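Local coordinates for protein alkyl hydroperoxide reductase AhpD (Legionella pneumophila, PDB 5DIK) that probably reduces peroxides as an alkylhydroperoxidase of the carboxymuconolactone decarboxylase family, and may thereby take part in the antioxidative response of Legionella pneumophila, at residues A[29-32]-A[33-36]; A[22-25]-A[26-29]. All blocks are in the same frame, centred on the assembly; numbering follows the deposited sequence.

Contact 1: A[29-32]-A[33-36]; sequences KEMP and ELMT
M31 and P32 lend their carbonyls to the first turn of helix 32-46, and the bonds these accept from M35 and T36 define the tight side of the contact. M31 is the first residue to leave helical geometry after helix 12-30 and also the N-cap of the next helix. Its O takes the backbone N of M35 at 3.0 Å in an almost straight bond, 172° at the hydrogen. P32 O is gripped twice, by T36 N at 2.9 Å and by T36 OG1 at 2.8 Å, the two donors arriving from opposite faces of the carbonyl plane. The T36 hydroxyl reaches back to the preceding turn because OG1 stands anti to its own carbonyl carbon and beside the backbone N (chi1 -63°).

Apolar packing adds less, and is confined to M31 CB, 4.0 Å from L34 CB. Separately, the M35 CG methylene rests 3.6 Å from the carbonyl oxygen M31 O before its chain, folded at chi2 and chi3, leads away. The looser side carries P32 and E33, both exposed, which add no side-chain packing across the contact; the E33 chain is extended beyond CG, and its first bond points away from the residues before it.

Two helices thus meet at a single non-helical residue, and proline occupies the first turn of the second, where its missing N-H costs no helical bond. M35 folds back onto F27 and R28 of helix 12-30; M31 packs on L91 of a second subunit, and L34 on G95 of that subunit and L41 of a third.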
loop_
_atom_site.group_PDB
_atom_site.type_symbol
_atom_site.label_atom_id
_atom_site.label_comp_id
_atom_site.label_asym_id
_atom_site.label_seq_id
_atom_site.Cartn_x
_atom_site.Cartn_y
_atom_site.Cartn_z
ATOM N N LYS A 29 -28.713 -6.026 1.541
ATOM C CA LYS A 29 -29.845 -6.724 0.893
ATOM C C LYS A 29 -29.396 -7.829 -0.049
ATOM O O LYS A 29 -29.946 -8.912 -0.015
ATOM C CB LYS A 29 -30.767 -5.732 0.164
ATOM C CG LYS A 29 -31.895 -5.157 1.030
ATOM C CD LYS A 29 -31.537 -5.216 2.521
ATOM C CE LYS A 29 -32.606 -4.707 3.480
ATOM N NZ LYS A 29 -32.148 -5.012 4.868
ATOM N N GLU A 30 -28.372 -7.565 -0.859
ATOM C CA GLU A 30 -27.994 -8.455 -1.945
ATOM C C GLU A 30 -26.877 -9.451 -1.612
ATOM O O GLU A 30 -26.727 -10.450 -2.314
ATOM C CB GLU A 30 -27.600 -7.621 -3.151
ATOM C CG GLU A 30 -28.711 -6.674 -3.605
ATOM C CD GLU A 30 -28.294 -5.804 -4.770
ATOM O OE1 GLU A 30 -27.847 -6.340 -5.793
ATOM O OE2 GLU A 30 -28.434 -4.569 -4.674
ATOM N N MET A 31 -26.061 -9.160 -0.597
ATOM C CA MET A 31 -24.995 -10.073 -0.155
ATOM C C MET A 31 -25.081 -10.221 1.368
ATOM O O MET A 31 -24.116 -9.925 2.075
ATOM C CB MET A 31 -23.604 -9.526 -0.475
ATOM C CG MET A 31 -23.303 -9.141 -1.901
ATOM S SD MET A 31 -21.537 -8.706 -2.055
ATOM C CE MET A 31 -21.356 -7.205 -1.094
ATOM N N PRO A 32 -26.235 -10.683 1.882
ATOM C CA PRO A 32 -26.424 -10.648 3.325
ATOM C C PRO A 32 -25.438 -11.541 4.077
ATOM O O PRO A 32 -25.053 -11.199 5.188
ATOM C CB PRO A 32 -27.876 -11.121 3.513
ATOM C CG PRO A 32 -28.171 -11.921 2.294
ATOM C CD PRO A 32 -27.388 -11.284 1.179
ATOM N N GLU A 33 -25.006 -12.647 3.484
ATOM C CA GLU A 33 -24.060 -13.534 4.178
ATOM C C GLU A 33 -22.671 -12.865 4.330
ATOM O O GLU A 33 -22.022 -12.959 5.371
ATOM C CB GLU A 33 -23.932 -14.883 3.460
ATOM C CG GLU A 33 -23.345 -15.966 4.367
ATOM C CD GLU A 33 -23.165 -17.330 3.700
ATOM O OE1 GLU A 33 -24.000 -17.687 2.840
ATOM O OE2 GLU A 33 -22.191 -18.055 4.055
ATOM N N LEU A 34 -22.257 -12.158 3.294
ATOM C CA LEU A 34 -20.975 -11.447 3.325
ATOM C C LEU A 34 -21.049 -10.349 4.361
ATOM O O LEU A 34 -20.173 -10.232 5.212
ATOM C CB LEU A 34 -20.668 -10.886 1.938
ATOM C CG LEU A 34 -19.333 -10.295 1.508
ATOM C CD1 LEU A 34 -19.067 -8.966 2.154
ATOM C CD2 LEU A 34 -18.175 -11.252 1.708
ATOM N N MET A 35 -22.112 -9.548 4.318
ATOM C CA MET A 35 -22.236 -8.435 5.242
ATOM C C MET A 35 -22.401 -8.882 6.702
ATOM O O MET A 35 -21.893 -8.218 7.611
ATOM C CB MET A 35 -23.366 -7.486 4.826
ATOM C CG MET A 35 -23.120 -6.810 3.493
ATOM S SD MET A 35 -21.554 -5.907 3.468
ATOM C CE MET A 35 -22.001 -4.517 4.484
ATOM N N THR A 36 -23.125 -9.968 6.936
ATOM C CA THR A 36 -23.235 -10.552 8.264
ATOM C C THR A 36 -21.872 -11.020 8.784
ATOM O O THR A 36 -21.524 -10.759 9.926
ATOM C CB THR A 36 -24.224 -11.734 8.278
ATOM O OG1 THR A 36 -25.513 -11.224 7.939
ATOM C CG2 THR A 36 -24.279 -12.392 9.661
#

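Contact 2: A[22-25]-A[26-29]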
loop_
_atom_site.group_PDB
_atom_site.type_symbol
_atom_site.label_atom_id
_atom_site.label_comp_id
_atom_site.label_asym_id
_atom_site.label_seq_id
_atom_site.Cartn_x
_atom_site.Cartn_y
_atom_site.Cartn_z
ATOM N N THR A 22 -25.361 4.469 1.376
ATOM C CA THR A 22 -26.371 4.147 0.364
ATOM C C THR A 22 -26.015 2.844 -0.377
ATOM O O THR A 22 -26.891 2.001 -0.634
ATOM C CB THR A 22 -26.507 5.307 -0.636
ATOM O OG1 THR A 22 -26.978 6.463 0.068
ATOM C CG2 THR A 22 -27.467 4.965 -1.802
ATOM N N GLN A 23 -24.733 2.673 -0.710
ATOM C CA GLN A 23 -24.306 1.440 -1.370
ATOM C C GLN A 23 -24.268 0.255 -0.424
ATOM O O GLN A 23 -24.669 -0.845 -0.804
ATOM C CB GLN A 23 -22.954 1.626 -2.080
ATOM C CG GLN A 23 -22.879 2.840 -3.000
ATOM C CD GLN A 23 -23.940 2.851 -4.106
ATOM O OE1 GLN A 23 -24.416 1.819 -4.553
ATOM N NE2 GLN A 23 -24.266 4.044 -4.584
ATOM N N LEU A 24 -23.811 0.455 0.807
ATOM C CA LEU A 24 -23.744 -0.630 1.770
ATOM C C LEU A 24 -25.124 -1.219 2.105
ATOM O O LEU A 24 -25.235 -2.410 2.380
ATOM C CB LEU A 24 -23.071 -0.179 3.075
ATOM C CG LEU A 24 -21.615 0.294 3.028
ATOM C CD1 LEU A 24 -21.147 0.627 4.428
ATOM C CD2 LEU A 24 -20.731 -0.736 2.373
ATOM N N ALA A 25 -26.156 -0.370 2.103
ATOM C CA ALA A 25 -27.558 -0.837 2.263
ATOM C C ALA A 25 -27.936 -1.821 1.164
ATOM O O ALA A 25 -28.617 -2.821 1.415
ATOM C CB ALA A 25 -28.529 0.347 2.241
ATOM N N LYS A 26 -27.466 -1.557 -0.054
ATOM C CA LYS A 26 -27.650 -2.501 -1.154
ATOM C C LYS A 26 -26.882 -3.800 -0.932
ATOM O O LYS A 26 -27.413 -4.881 -1.170
ATOM C CB LYS A 26 -27.267 -1.881 -2.492
ATOM C CG LYS A 26 -28.074 -0.633 -2.850
ATOM C CD LYS A 26 -27.475 0.023 -4.067
ATOM C CE LYS A 26 -27.981 1.442 -4.278
ATOM N NZ LYS A 26 -27.259 2.041 -5.414
ATOM N N PHE A 27 -25.618 -3.711 -0.473
ATOM C CA PHE A 27 -24.881 -4.915 -0.121
ATOM C C PHE A 27 -25.578 -5.734 0.967
ATOM O O PHE A 27 -25.570 -6.950 0.897
ATOM C CB PHE A 27 -23.461 -4.603 0.407
ATOM C CG PHE A 27 -22.530 -4.022 -0.592
ATOM C CD1 PHE A 27 -22.642 -4.296 -1.942
ATOM C CD2 PHE A 27 -21.451 -3.254 -0.163
ATOM C CE1 PHE A 27 -21.740 -3.776 -2.863
ATOM C CE2 PHE A 27 -20.552 -2.720 -1.081
ATOM C CZ PHE A 27 -20.702 -2.996 -2.437
ATOM N N ARG A 28 -26.132 -5.077 1.987
ATOM C CA ARG A 28 -26.833 -5.800 3.068
ATOM C C ARG A 28 -28.009 -6.596 2.515
ATOM O O ARG A 28 -28.257 -7.731 2.956
ATOM C CB ARG A 28 -27.317 -4.861 4.188
ATOM C CG ARG A 28 -26.194 -4.084 4.870
ATOM C CD ARG A 28 -26.423 -3.912 6.368
ATOM N NE ARG A 28 -26.147 -5.164 7.091
ATOM C CZ ARG A 28 -25.015 -5.459 7.740
ATOM N NH1 ARG A 28 -23.992 -4.599 7.793
ATOM N NH2 ARG A 28 -24.903 -6.638 8.343
ATOM N N LYS A 29 -28.713 -6.026 1.541
ATOM C CA LYS A 29 -29.845 -6.724 0.893
ATOM C C LYS A 29 -29.396 -7.829 -0.049
ATOM O O LYS A 29 -29.946 -8.912 -0.015
ATOM C CB LYS A 29 -30.767 -5.732 0.164
ATOM C CG LYS A 29 -31.895 -5.157 1.030
ATOM C CD LYS A 29 -31.537 -5.216 2.521
ATOM C CE LYS A 29 -32.606 -4.707 3.480
ATOM N NZ LYS A 29 -32.148 -5.012 4.868
#
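K26 NZ donates to Q23 OE1 at 3.0 Å, one turn back along helix 12-30, and also forms a salt bridge with E117 of a second subunit. The ammonium meets the amide oxygen from the flank, with a C=O...N angle of 115°, and stands tilted from the amide plane. Both side chains run the same way, side by side: K26 is extended beyond CG, whereas Q23 turns at chi2 (-58°), which brings its amide alongside the lysine chain.

The backbone bonds are those of a regular alpha helix. F27 N binds Q23 O at 3.0 Å, R28 N binds L24 O at 2.8 Å, and K29 N binds A25 O at a longer 3.2 Å.

L24 CD2 comes to the edge of the F27 ring, near its plane, 3.6 Å from F27 CD2, and the two side chains cross at a slant. Over one face of that ring sits Q23 O, 3.8 Å above the plane and displaced toward the rim. The aliphatic part of K26 runs past the T22 carbonyl, with CG 3.6 Å from T22 O, and R28 CG lies 3.1 Å from L24 O, while R28 NH2 is hydrogen-bonded to S39 OG of helix 32-46.

Q23, L24, K26 and F27 all touch the second subunit, where L24 meets L106 and F27 meets L113. With Q23 and E117 both at its ammonium, K26 is probably charged, its charge balanced by E117 of the second subunit, so the helix meets that subunit with apolar side chains beside one ion pair.

In the fold
From the N terminus, the chain enters contact 2 within helix 12-30, and contact 1 begins on K29, where contact 2 ends. The two are consecutive, neither enclosing nor crossing the other, and their centres lie about 8 Å apart. Contact 2 spans successive turns of one helix and closes no loop; contact 1 closes the short turn into helix 32-46. That turn brings the second helix back against the first: M35 CG lies 3.6 Å from F27 O, and M35 O is 3.5 Å from R28 NH2. Both contacts also reach the second subunit, so this helical corner joins two helices of its own chain to a neighbour in the six-chain assembly.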